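Local coordinates for protein isocitrate dehydrogenase [NAD] subunit 1, mitochondrial (Saccharomyces cerevisiae, PDB 3BLX) that forms, with subunit 2, the octameric NAD-dependent enzyme that oxidatively decarboxylates isocitrate in the citric acid cycle, and also binds 5'-untranslated leaders of mitochondrial mRNAs, at residues P24-G29 and L80-A85; G29-D34 and K281-A286; A108-L113 and L125-E130. One frame throughout, in Å; residues are numbered along the deposited sequence.

Interaction 1 (P24-G29 and L80-A85)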
ATOM      1  N   PRO E  24      31.071   1.060 -13.398  1.00 34.53           N
ATOM      2  CA  PRO E  24      32.535   1.091 -13.306  1.00 26.73           C
ATOM      3  C   PRO E  24      33.067   2.417 -12.770  1.00 27.07           C
ATOM      4  O   PRO E  24      34.021   2.434 -12.020  1.00 37.94           O
ATOM      5  CB  PRO E  24      32.979   0.866 -14.752  1.00 22.07           C
ATOM      6  CG  PRO E  24      31.749   0.401 -15.478  1.00 27.04           C
ATOM      7  CD  PRO E  24      30.633   1.093 -14.799  1.00 37.14           C
ATOM      8  N   GLY E  25      32.445   3.522 -13.127  1.00 28.55           N
ATOM      9  CA  GLY E  25      32.920   4.798 -12.634  1.00 46.33           C
ATOM     10  C   GLY E  25      33.800   5.522 -13.628  1.00 46.93           C
ATOM     11  O   GLY E  25      33.598   5.428 -14.831  1.00 39.06           O
ATOM     12  N   ASP E  26      34.781   6.249 -13.118  1.00 44.76           N
ATOM     13  CA  ASP E  26      35.674   7.019 -13.970  1.00 54.10           C
ATOM     14  C   ASP E  26      36.779   6.129 -14.546  1.00 51.67           C
ATOM     15  O   ASP E  26      36.628   4.913 -14.602  1.00 53.71           O
ATOM     16  CB  ASP E  26      36.231   8.266 -13.242  1.00 40.58           C
ATOM     17  CG  ASP E  26      37.240   7.931 -12.139  1.00 56.46           C
ATOM     18  OD1 ASP E  26      37.624   8.867 -11.404  1.00 54.92           O
ATOM     19  OD2 ASP E  26      37.659   6.758 -12.000  1.00 46.48           O
ATOM     20  N   GLY E  27      37.869   6.740 -14.982  1.00 50.07           N
ATOM     21  CA  GLY E  27      38.976   6.014 -15.568  1.00 46.21           C
ATOM     22  C   GLY E  27      39.633   4.985 -14.679  1.00 49.21           C
ATOM     23  O   GLY E  27      39.811   3.853 -15.116  1.00 39.79           O
ATOM     24  N   VAL E  28      40.003   5.373 -13.455  1.00 45.10           N
ATOM     25  CA  VAL E  28      40.586   4.450 -12.494  1.00 42.95           C
ATOM     26  C   VAL E  28      39.577   3.394 -12.064  1.00 45.96           C
ATOM     27  O   VAL E  28      39.926   2.217 -11.914  1.00 36.10           O
ATOM     28  CB  VAL E  28      41.124   5.194 -11.258  1.00 54.39           C
ATOM     29  CG1 VAL E  28      41.554   4.205 -10.165  1.00 39.66           C
ATOM     30  CG2 VAL E  28      42.264   6.110 -11.652  1.00 43.43           C
ATOM     31  N   GLY E  29      38.331   3.820 -11.871  1.00 35.99           N
ATOM     32  CA  GLY E  29      37.258   2.900 -11.546  1.00 38.87           C
ATOM     33  C   GLY E  29      37.117   1.819 -12.607  1.00 36.13           C
ATOM     34  O   GLY E  29      36.936   0.652 -12.298  1.00 30.84           O
ATOM     35  N   LEU E  80      34.677   3.699  -8.710  1.00 52.39           N
ATOM     36  CA  LEU E  80      34.796   5.025  -8.114  1.00 56.57           C
ATOM     37  C   LEU E  80      34.725   6.145  -9.130  1.00 52.43           C
ATOM     38  O   LEU E  80      35.107   5.961 -10.274  1.00 48.03           O
ATOM     39  CB  LEU E  80      36.127   5.177  -7.387  1.00 64.47           C
ATOM     40  CG  LEU E  80      36.380   4.379  -6.126  1.00 77.35           C
ATOM     41  CD1 LEU E  80      35.052   4.108  -5.421  1.00 64.11           C
ATOM     42  CD2 LEU E  80      37.121   3.103  -6.491  1.00 74.37           C
ATOM     43  N   TRP E  81      34.221   7.292  -8.689  1.00 55.43           N
ATOM     44  CA  TRP E  81      34.595   8.581  -9.256  1.00 44.98           C
ATOM     45  C   TRP E  81      35.472   9.294  -8.247  1.00 70.78           C
ATOM     46  O   TRP E  81      35.151   9.356  -7.053  1.00 74.39           O
ATOM     47  CB  TRP E  81      33.387   9.441  -9.540  1.00 60.21           C
ATOM     48  CG  TRP E  81      32.696   9.024 -10.743  1.00 59.46           C
ATOM     49  CD1 TRP E  81      32.865   9.516 -12.001  1.00 50.09           C
ATOM     50  CD2 TRP E  81      31.722   7.994 -10.833  1.00 66.49           C
ATOM     51  NE1 TRP E  81      32.045   8.855 -12.878  1.00 50.17           N
ATOM     52  CE2 TRP E  81      31.333   7.912 -12.184  1.00 66.26           C
ATOM     53  CE3 TRP E  81      31.136   7.130  -9.898  1.00 58.01           C
ATOM     54  CZ2 TRP E  81      30.380   7.008 -12.627  1.00 66.54           C
ATOM     55  CZ3 TRP E  81      30.193   6.234 -10.333  1.00 68.34           C
ATOM     56  CH2 TRP E  81      29.821   6.175 -11.692  1.00 71.77           C
ATOM     57  N   HIS E  82      36.588   9.834  -8.715  1.00 64.99           N
ATOM     58  CA  HIS E  82      37.476  10.536  -7.813  1.00 78.29           C
ATOM     59  C   HIS E  82      37.232  12.051  -7.814  1.00 87.66           C
ATOM     60  O   HIS E  82      38.153  12.846  -7.628  1.00 95.32           O
ATOM     61  CB  HIS E  82      38.922  10.141  -8.073  1.00 64.93           C
ATOM     62  CG  HIS E  82      39.165   8.672  -7.919  1.00 61.28           C
ATOM     63  ND1 HIS E  82      38.697   7.747  -8.825  1.00 66.61           N
ATOM     64  CD2 HIS E  82      39.808   7.966  -6.957  1.00 76.92           C
ATOM     65  CE1 HIS E  82      39.051   6.532  -8.441  1.00 66.11           C
ATOM     66  NE2 HIS E  82      39.725   6.636  -7.308  1.00 80.50           N
ATOM     67  N   THR E  83      35.968  12.421  -8.027  1.00 81.92           N
ATOM     68  CA  THR E  83      35.460  13.747  -7.685  1.00 87.63           C
ATOM     69  C   THR E  83      35.250  13.785  -6.168  1.00 79.09           C
ATOM     70  O   THR E  83      35.089  12.746  -5.541  1.00 77.66           O
ATOM     71  CB  THR E  83      34.121  14.074  -8.429  1.00 99.07           C
ATOM     72  OG1 THR E  83      33.053  13.238  -7.947  1.00 92.78           O
ATOM     73  CG2 THR E  83      34.276  13.878  -9.940  1.00 76.72           C
ATOM     74  N   PRO E  84      35.268  14.979  -5.566  1.00 87.36           N
ATOM     75  CA  PRO E  84      35.086  15.048  -4.109  1.00 82.04           C
ATOM     76  C   PRO E  84      33.702  14.554  -3.668  1.00 85.15           C
ATOM     77  O   PRO E  84      33.565  14.044  -2.551  1.00 76.20           O
ATOM     78  CB  PRO E  84      35.254  16.542  -3.803  1.00 71.35           C
ATOM     79  CG  PRO E  84      35.965  17.113  -4.995  1.00 81.56           C
ATOM     80  CD  PRO E  84      35.517  16.299  -6.165  1.00 93.11           C
ATOM     81  N   ALA E  85      32.701  14.696  -4.536  1.00 83.45           N
ATOM     82  CA  ALA E  85      31.338  14.245  -4.239  1.00 73.80           C
ATOM     83  C   ALA E  85      31.242  12.731  -3.963  1.00 79.94           C
ATOM     84  O   ALA E  85      30.760  12.327  -2.903  1.00 71.42           O
ATOM     85  CB  ALA E  85      30.365  14.669  -5.354  1.00 62.14           C
TER
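Asp26 N donates to Leu80 O at 2.9 Å with an N-H...O angle of 169°, a nearly straight backbone bond just where the parallel neighbours 17-25 and 75-80 of the mixed sheet come to an end. What follows strand 17-25 is a beta-alpha junction: Asp26 is the N-cap of helix 27-42, and its OD2 accepts from Gly29 N at 3.0 Å. The other carboxylate oxygen turns to residues 80-85. OD1 of Asp26 is gripped twice, by His82 ND1 at 3.0 Å and by His82 N at the same distance, both from one face of the carboxylate; the ring nitrogen comes on the syn side, the amide from well above the plane. Carboxylate and imidazole planes are 11° apart and OD1 lies close to the ring plane; the ND1 bond helps fix the rotation of the imidazole. Asp26 CG sits between its own N and carbonyl carbon (chi1 71°), a torsion that sets the carboxylate between helix start and histidine. The nearby helix N-terminus would probably favour its negative charge. On the strand side, Gly25 CA makes a CH-pi contact over the six-membered ring of Trp81, 3.4 Å from its centroid. Asp26 N stands over the same indole face, while Ile54 touches the tryptophan too. Farther along the helix, Val28 CB meets His82 CE1 at 3.7 Å.

Interaction 2 (G29-D34 and K281-A286)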
ATOM      1  N   GLY E  29      38.331   3.820 -11.871  1.00 35.99           N
ATOM      2  CA  GLY E  29      37.258   2.900 -11.546  1.00 38.87           C
ATOM      3  C   GLY E  29      37.117   1.819 -12.607  1.00 36.13           C
ATOM      4  O   GLY E  29      36.936   0.652 -12.298  1.00 30.84           O
ATOM      5  N   LYS E  30      37.216   2.208 -13.868  1.00 34.18           N
ATOM      6  CA  LYS E  30      37.206   1.253 -14.958  1.00 37.09           C
ATOM      7  C   LYS E  30      38.411   0.297 -14.948  1.00 33.63           C
ATOM      8  O   LYS E  30      38.264  -0.876 -15.249  1.00 29.31           O
ATOM      9  CB  LYS E  30      37.047   1.963 -16.302  1.00 37.38           C
ATOM     10  CG  LYS E  30      36.855   1.034 -17.450  1.00 39.37           C
ATOM     11  CD  LYS E  30      36.178   1.707 -18.620  1.00 78.74           C
ATOM     12  CE  LYS E  30      36.620   1.062 -19.940  1.00 92.22           C
ATOM     13  NZ  LYS E  30      36.702  -0.428 -19.858  1.00 60.79           N
ATOM     14  N   GLU E  31      39.595   0.784 -14.582  1.00 43.86           N
ATOM     15  CA  GLU E  31      40.775  -0.080 -14.478  1.00 36.90           C
ATOM     16  C   GLU E  31      40.532  -1.143 -13.415  1.00 41.22           C
ATOM     17  O   GLU E  31      40.699  -2.322 -13.680  1.00 34.62           O
ATOM     18  CB  GLU E  31      42.049   0.706 -14.128  1.00 47.66           C
ATOM     19  CG  GLU E  31      42.565   1.698 -15.176  1.00 57.14           C
ATOM     20  CD  GLU E  31      43.715   2.576 -14.654  1.00 82.81           C
ATOM     21  OE1 GLU E  31      43.891   3.700 -15.177  1.00 73.79           O
ATOM     22  OE2 GLU E  31      44.435   2.148 -13.716  1.00 85.88           O
ATOM     23  N   ILE E  32      40.138  -0.739 -12.207  1.00 34.28           N
ATOM     24  CA  ILE E  32      39.971  -1.727 -11.139  1.00 36.27           C
ATOM     25  C   ILE E  32      38.738  -2.616 -11.362  1.00 38.88           C
ATOM     26  O   ILE E  32      38.703  -3.775 -10.981  1.00 30.76           O
ATOM     27  CB  ILE E  32      39.931  -1.087  -9.751  1.00 30.28           C
ATOM     28  CG1 ILE E  32      38.659  -0.263  -9.585  1.00 39.25           C
ATOM     29  CG2 ILE E  32      41.158  -0.242  -9.509  1.00 27.62           C
ATOM     30  CD1 ILE E  32      38.639   0.558  -8.331  1.00 30.76           C
ATOM     31  N   THR E  33      37.720  -2.060 -11.986  1.00 32.98           N
ATOM     32  CA  THR E  33      36.556  -2.833 -12.354  1.00 33.55           C
ATOM     33  C   THR E  33      36.919  -3.921 -13.368  1.00 43.58           C
ATOM     34  O   THR E  33      36.425  -5.062 -13.289  1.00 33.79           O
ATOM     35  CB  THR E  33      35.507  -1.929 -12.972  1.00 33.15           C
ATOM     36  OG1 THR E  33      34.553  -1.598 -11.968  1.00 28.67           O
ATOM     37  CG2 THR E  33      34.817  -2.619 -14.138  1.00 43.28           C
ATOM     38  N   ASP E  34      37.786  -3.571 -14.320  1.00 37.18           N
ATOM     39  CA  ASP E  34      38.218  -4.524 -15.341  1.00 41.14           C
ATOM     40  C   ASP E  34      39.080  -5.650 -14.765  1.00 33.21           C
ATOM     41  O   ASP E  34      38.998  -6.799 -15.198  1.00 36.38           O
ATOM     42  CB  ASP E  34      38.919  -3.820 -16.495  1.00 30.64           C
ATOM     43  CG  ASP E  34      37.948  -3.011 -17.365  1.00 67.05           C
ATOM     44  OD1 ASP E  34      36.712  -3.178 -17.215  1.00 70.96           O
ATOM     45  OD2 ASP E  34      38.415  -2.204 -18.200  1.00 64.17           O
ATOM     46  N   LYS E 281      48.288   9.139  -9.577  1.00 94.90           N
ATOM     47  CA  LYS E 281      47.673   9.364 -10.873  1.00111.92           C
ATOM     48  C   LYS E 281      48.645   8.986 -11.979  1.00 99.51           C
ATOM     49  O   LYS E 281      49.770   9.478 -12.050  1.00 88.22           O
ATOM     50  CB  LYS E 281      47.092  10.779 -11.045  1.00 78.56           C
ATOM     51  CG  LYS E 281      45.671  10.766 -11.675  1.00 91.86           C
ATOM     52  CD  LYS E 281      45.588   9.852 -12.943  1.00122.43           C
ATOM     53  CE  LYS E 281      44.169   9.732 -13.570  1.00 82.23           C
ATOM     54  NZ  LYS E 281      44.122   8.746 -14.718  1.00 81.76           N
ATOM     55  N   GLY E 282      48.187   8.053 -12.797  1.00 98.02           N
ATOM     56  CA  GLY E 282      48.917   7.587 -13.951  1.00 58.20           C
ATOM     57  C   GLY E 282      48.066   6.485 -14.553  1.00 68.94           C
ATOM     58  O   GLY E 282      47.062   6.082 -13.970  1.00 87.90           O
ATOM     59  N   GLN E 283      48.462   5.986 -15.715  1.00 72.20           N
ATOM     60  CA  GLN E 283      47.754   4.881 -16.361  1.00 58.18           C
ATOM     61  C   GLN E 283      48.192   3.513 -15.808  1.00 64.65           C
ATOM     62  O   GLN E 283      49.379   3.262 -15.602  1.00 68.56           O
ATOM     63  CB  GLN E 283      47.965   4.923 -17.877  1.00 83.77           C
ATOM     64  CG  GLN E 283      47.402   6.156 -18.560  1.00 86.66           C
ATOM     65  CD  GLN E 283      46.007   6.477 -18.076  1.00104.53           C
ATOM     66  OE1 GLN E 283      45.201   5.576 -17.826  1.00104.50           O
ATOM     67  NE2 GLN E 283      45.715   7.767 -17.928  1.00 90.84           N
ATOM     68  N   ASN E 284      47.220   2.641 -15.561  1.00 57.70           N
ATOM     69  CA  ASN E 284      47.477   1.279 -15.115  1.00 43.38           C
ATOM     70  C   ASN E 284      48.350   1.123 -13.881  1.00 42.88           C
ATOM     71  O   ASN E 284      49.173   0.213 -13.832  1.00 37.61           O
ATOM     72  CB  ASN E 284      48.072   0.464 -16.255  1.00 42.19           C
ATOM     73  CG  ASN E 284      47.771  -1.013 -16.124  1.00 65.06           C
ATOM     74  OD1 ASN E 284      48.623  -1.870 -16.395  1.00 43.65           O
ATOM     75  ND2 ASN E 284      46.542  -1.324 -15.704  1.00 68.87           N
ATOM     76  N   VAL E 285      48.164   1.980 -12.878  1.00 43.84           N
ATOM     77  CA  VAL E 285      48.995   1.898 -11.677  1.00 44.19           C
ATOM     78  C   VAL E 285      48.215   1.637 -10.387  1.00 41.08           C
ATOM     79  O   VAL E 285      48.813   1.308  -9.351  1.00 45.85           O
ATOM     80  CB  VAL E 285      49.868   3.172 -11.490  1.00 56.73           C
ATOM     81  CG1 VAL E 285      50.838   3.322 -12.624  1.00 52.17           C
ATOM     82  CG2 VAL E 285      49.006   4.404 -11.387  1.00 55.36           C
ATOM     83  N   ALA E 286      46.891   1.805 -10.454  1.00 49.46           N
ATOM     84  CA  ALA E 286      46.013   1.765  -9.273  1.00 43.98           C
ATOM     85  C   ALA E 286      45.894   0.370  -8.620  1.00 39.34           C
ATOM     86  O   ALA E 286      45.965  -0.634  -9.305  1.00 40.23           O
ATOM     87  CB  ALA E 286      44.656   2.289  -9.641  1.00 21.28           C
TER
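The carboxylate of Glu31 and the side-chain amide of Gln283 are the flat groups that meet here, the carboxylate turned 65° against the amide and the two side chains running roughly perpendicular. To one side of the carboxylate plane stand Asn284 N and CA, both obliquely placed; on the other lies the methyl of Ala286, with Glu31 OE2 to Ala286 CB measuring 4.1 Å. The arrangement is a helix-to-loop packing: the opening turns of helix 27-42 lie against residues 281-286, an irregular segment that leads into helix 289-302, within the isocitrate and isopropylmalate dehydrogenase fold. The loop backbone passes alongside the end of the Glu31 side chain. Glu31 OE2 is 3.4 Å from Asn284 N and 3.5 Å from Asn284 CA. Glu31 OE1 approaches Gln283 OE1 to 3.5 Å, but as modelled both are acceptors and no bond joins them.

Conformation explains the reach. Glu31 CG lies beside the backbone N and anti to the carbonyl carbon, and the chain beyond is extended (chi2 172°), carrying the carboxylate straight off the helix to the loop. Gln283, by contrast, bends at chi2 (-45°), which folds its amide back toward Glu31. Lys281 NZ is 5.1 Å from Glu31 OE1, too far for contact, and this lysine is poorly ordered; any electrostatic help is probably modest. Thr335 of helix 335-347 touches the side chains of both Glu31 and Asn284, and its backbone is hydrogen-bonded to that of Asn284. Deeper in, the contact turns apolar: CG2 of Ile32 comes within 4.3 Å of Ala286 CB, a loose approach.

Interaction 3 (A108-L113 and L125-E130)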
ATOM      1  N   ALA E 108      32.537  -0.947   6.103  1.00 22.60           N
ATOM      2  CA  ALA E 108      33.914  -0.973   5.640  1.00 16.81           C
ATOM      3  C   ALA E 108      34.752  -1.953   6.475  1.00 28.25           C
ATOM      4  O   ALA E 108      34.708  -1.971   7.711  1.00 21.17           O
ATOM      5  CB  ALA E 108      34.511   0.398   5.662  1.00 11.28           C
ATOM      6  N   LEU E 109      35.505  -2.807   5.802  1.00 25.51           N
ATOM      7  CA  LEU E 109      36.307  -3.784   6.535  1.00 23.99           C
ATOM      8  C   LEU E 109      37.774  -3.381   6.535  1.00 32.21           C
ATOM      9  O   LEU E 109      38.384  -3.205   5.475  1.00 48.62           O
ATOM     10  CB  LEU E 109      36.145  -5.174   5.942  1.00 16.49           C
ATOM     11  CG  LEU E 109      34.709  -5.643   5.766  1.00 30.98           C
ATOM     12  CD1 LEU E 109      34.663  -7.068   5.202  1.00 30.48           C
ATOM     13  CD2 LEU E 109      34.045  -5.573   7.119  1.00 35.44           C
ATOM     14  N   PHE E 110      38.338  -3.215   7.723  1.00 25.56           N
ATOM     15  CA  PHE E 110      39.748  -2.872   7.841  1.00 36.42           C
ATOM     16  C   PHE E 110      40.583  -4.020   8.434  1.00 40.31           C
ATOM     17  O   PHE E 110      40.846  -4.052   9.638  1.00 32.50           O
ATOM     18  CB  PHE E 110      39.899  -1.602   8.669  1.00 20.38           C
ATOM     19  CG  PHE E 110      39.143  -0.459   8.123  1.00 28.29           C
ATOM     20  CD1 PHE E 110      37.910  -0.118   8.663  1.00 28.61           C
ATOM     21  CD2 PHE E 110      39.645   0.270   7.053  1.00 21.75           C
ATOM     22  CE1 PHE E 110      37.190   0.954   8.169  1.00 30.91           C
ATOM     23  CE2 PHE E 110      38.931   1.331   6.541  1.00 26.39           C
ATOM     24  CZ  PHE E 110      37.691   1.681   7.103  1.00 23.32           C
ATOM     25  N   LYS E 111      40.967  -4.974   7.590  1.00 29.58           N
ATOM     26  CA  LYS E 111      41.863  -6.036   8.022  1.00 42.07           C
ATOM     27  C   LYS E 111      43.261  -5.814   7.464  1.00 41.46           C
ATOM     28  O   LYS E 111      43.428  -5.616   6.250  1.00 50.10           O
ATOM     29  CB  LYS E 111      41.357  -7.414   7.594  1.00 32.50           C
ATOM     30  CG  LYS E 111      41.815  -8.518   8.536  1.00 40.54           C
ATOM     31  CD  LYS E 111      41.172  -9.840   8.214  1.00 58.28           C
ATOM     32  CE  LYS E 111      41.741 -10.944   9.089  1.00 56.52           C
ATOM     33  NZ  LYS E 111      41.223 -12.287   8.674  1.00 73.66           N
ATOM     34  N   SER E 112      44.255  -5.856   8.353  1.00 40.16           N
ATOM     35  CA  SER E 112      45.675  -5.816   7.958  1.00 50.41           C
ATOM     36  C   SER E 112      46.072  -6.975   7.011  1.00 47.96           C
ATOM     37  O   SER E 112      45.606  -8.111   7.156  1.00 41.92           O
ATOM     38  CB  SER E 112      46.574  -5.815   9.199  1.00 28.88           C
ATOM     39  OG  SER E 112      46.790  -4.502   9.709  1.00 52.13           O
ATOM     40  N   LEU E 113      46.928  -6.685   6.038  1.00 47.51           N
ATOM     41  CA  LEU E 113      47.330  -7.700   5.066  1.00 48.00           C
ATOM     42  C   LEU E 113      48.748  -8.213   5.303  1.00 55.09           C
ATOM     43  O   LEU E 113      49.639  -7.439   5.675  1.00 44.16           O
ATOM     44  CB  LEU E 113      47.206  -7.150   3.657  1.00 50.74           C
ATOM     45  CG  LEU E 113      45.773  -6.995   3.170  1.00 56.24           C
ATOM     46  CD1 LEU E 113      45.578  -5.594   2.607  1.00 54.45           C
ATOM     47  CD2 LEU E 113      45.441  -8.074   2.141  1.00 46.24           C
ATOM     48  N   LEU E 125      39.305  -4.253  12.341  1.00 38.46           N
ATOM     49  CA  LEU E 125      38.072  -3.586  12.723  1.00 47.45           C
ATOM     50  C   LEU E 125      37.107  -3.387  11.566  1.00 36.94           C
ATOM     51  O   LEU E 125      37.503  -3.371  10.400  1.00 38.85           O
ATOM     52  CB  LEU E 125      38.337  -2.295  13.492  1.00 37.32           C
ATOM     53  CG  LEU E 125      39.285  -1.268  12.917  1.00 32.88           C
ATOM     54  CD1 LEU E 125      38.517  -0.297  12.060  1.00 43.99           C
ATOM     55  CD2 LEU E 125      39.873  -0.549  14.100  1.00 47.86           C
ATOM     56  N   ILE E 126      35.836  -3.277  11.928  1.00 37.03           N
ATOM     57  CA  ILE E 126      34.737  -3.092  11.006  1.00 27.72           C
ATOM     58  C   ILE E 126      33.996  -1.834  11.417  1.00 26.77           C
ATOM     59  O   ILE E 126      33.652  -1.684  12.582  1.00 32.11           O
ATOM     60  CB  ILE E 126      33.799  -4.264  11.113  1.00 29.19           C
ATOM     61  CG1 ILE E 126      34.543  -5.518  10.698  1.00 30.91           C
ATOM     62  CG2 ILE E 126      32.528  -4.054  10.265  1.00 21.63           C
ATOM     63  CD1 ILE E 126      33.695  -6.749  10.804  1.00 38.24           C
ATOM     64  N   VAL E 127      33.788  -0.927  10.469  1.00 18.79           N
ATOM     65  CA  VAL E 127      33.076   0.305  10.735  1.00 23.34           C
ATOM     66  C   VAL E 127      31.753   0.261   9.991  1.00 25.60           C
ATOM     67  O   VAL E 127      31.711   0.094   8.771  1.00 30.98           O
ATOM     68  CB  VAL E 127      33.896   1.554  10.318  1.00 26.97           C
ATOM     69  CG1 VAL E 127      33.036   2.816  10.398  1.00 20.57           C
ATOM     70  CG2 VAL E 127      35.142   1.692  11.191  1.00 25.44           C
ATOM     71  N   ILE E 128      30.662   0.362  10.737  1.00 31.74           N
ATOM     72  CA  ILE E 128      29.319   0.357  10.139  1.00 22.13           C
ATOM     73  C   ILE E 128      28.741   1.742  10.353  1.00 19.91           C
ATOM     74  O   ILE E 128      28.631   2.195  11.487  1.00 27.83           O
ATOM     75  CB  ILE E 128      28.410  -0.712  10.790  1.00 18.32           C
ATOM     76  CG1 ILE E 128      28.885  -2.116  10.442  1.00 15.81           C
ATOM     77  CG2 ILE E 128      26.977  -0.532  10.371  1.00 18.28           C
ATOM     78  CD1 ILE E 128      28.227  -3.204  11.206  1.00 14.70           C
ATOM     79  N   ARG E 129      28.408   2.441   9.275  1.00 23.29           N
ATOM     80  CA  ARG E 129      27.853   3.777   9.437  1.00 22.77           C
ATOM     81  C   ARG E 129      26.437   3.948   8.844  1.00 26.76           C
ATOM     82  O   ARG E 129      26.108   3.364   7.816  1.00 27.65           O
ATOM     83  CB  ARG E 129      28.837   4.840   8.942  1.00 26.53           C
ATOM     84  CG  ARG E 129      28.721   5.190   7.497  1.00 35.47           C
ATOM     85  CD  ARG E 129      29.082   6.638   7.282  1.00 40.42           C
ATOM     86  NE  ARG E 129      28.716   7.058   5.936  1.00 60.36           N
ATOM     87  CZ  ARG E 129      29.502   6.876   4.880  1.00 71.75           C
ATOM     88  NH1 ARG E 129      30.689   6.293   5.039  1.00 62.26           N
ATOM     89  NH2 ARG E 129      29.110   7.274   3.670  1.00 65.44           N
ATOM     90  N   GLU E 130      25.609   4.728   9.531  1.00 20.15           N
ATOM     91  CA  GLU E 130      24.257   5.011   9.115  1.00 17.22           C
ATOM     92  C   GLU E 130      24.293   5.901   7.887  1.00 24.26           C
ATOM     93  O   GLU E 130      25.031   6.868   7.865  1.00 24.04           O
ATOM     94  CB  GLU E 130      23.499   5.713  10.250  1.00 19.53           C
ATOM     95  CG  GLU E 130      21.981   5.512  10.221  1.00 26.32           C
ATOM     96  CD  GLU E 130      21.277   6.240   9.063  1.00 39.61           C
ATOM     97  OE1 GLU E 130      21.616   7.424   8.798  1.00 30.37           O
ATOM     98  OE2 GLU E 130      20.381   5.618   8.427  1.00 36.69           O
TER
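Leu109 and Ile126 run alongside each other in the same direction, and one delta methyl of the leucine does the touching: Leu109 CD2 is 3.6 Å from Ile126 CG1 and 3.8 Å from Ile126 CG2, nestling against both branches of the isoleucine. On the other face of the sheet Phe110 takes the main part. Its ring carbon CG is anti to the carbonyl carbon (chi1 -57°), and the ring leans from its own partner, Leu125, diagonally toward Val127. Leu125 takes the less usual first torsion, with CG between its backbone N and carbonyl carbon (chi1 51°); this torsion, together with chi2, places the CD1 methyl 3.5 Å from Phe110 CD1. One carbon farther round the ring, Phe110 CE1 is 3.7 Å from Val127 CG2, with Val127 CB in the ring plane at its edge.

These side chains are displayed by strands 105-111 and 124-130, antiparallel neighbours in the mixed central sheet of the isocitrate and isopropylmalate dehydrogenase fold, whose short segments run at 165° to each other. Ala108 and Val127 form a hydrogen-bonded pair, with Ala108 N to Val127 O at 3.0 Å and the return bond from Val127 N to Ala108 O at 3.1 Å. Leu109 with Ile126 is the non-hydrogen-bonded pair between this and the next bonded pair, Phe110 with Leu125, in which Phe110 N reaches Leu125 O at 2.8 Å and Leu125 N returns a more bent bond to Phe110 O at 3.1 Å. Ile126 also packs on Phe169 of helix 156-172, the helix that Ile128 meets as well. Farther along strand 124-130 lies Arg129, which probably binds the substrate, as inferred from related enzymes; its side chain touches Phe136 and Thr235.

Interactions 1 and 2 are neighbours, with centres about 10 Å apart: they share Gly29 and both use helix 27-42, whose start is hydrogen-bonded to the end of strand 75-80 in one and packs against 281-286 in the other. Apolar contacts join them, Leu80 CD2 to Ile32 CD1 at 3.5 Å and Val28 CG1 to Ala286 CB at 3.7 Å. Both are partly buried and centre on an acidic side chain, hydrogen-bonded in interaction 1 but only loosely surrounded in interaction 2. Interaction 3 is different: buried, its centre about 8 Å from the centre of the chain, and built from regular strand pairing and apolar side chains. It touches neither, although interaction 1 reaches the same sheet.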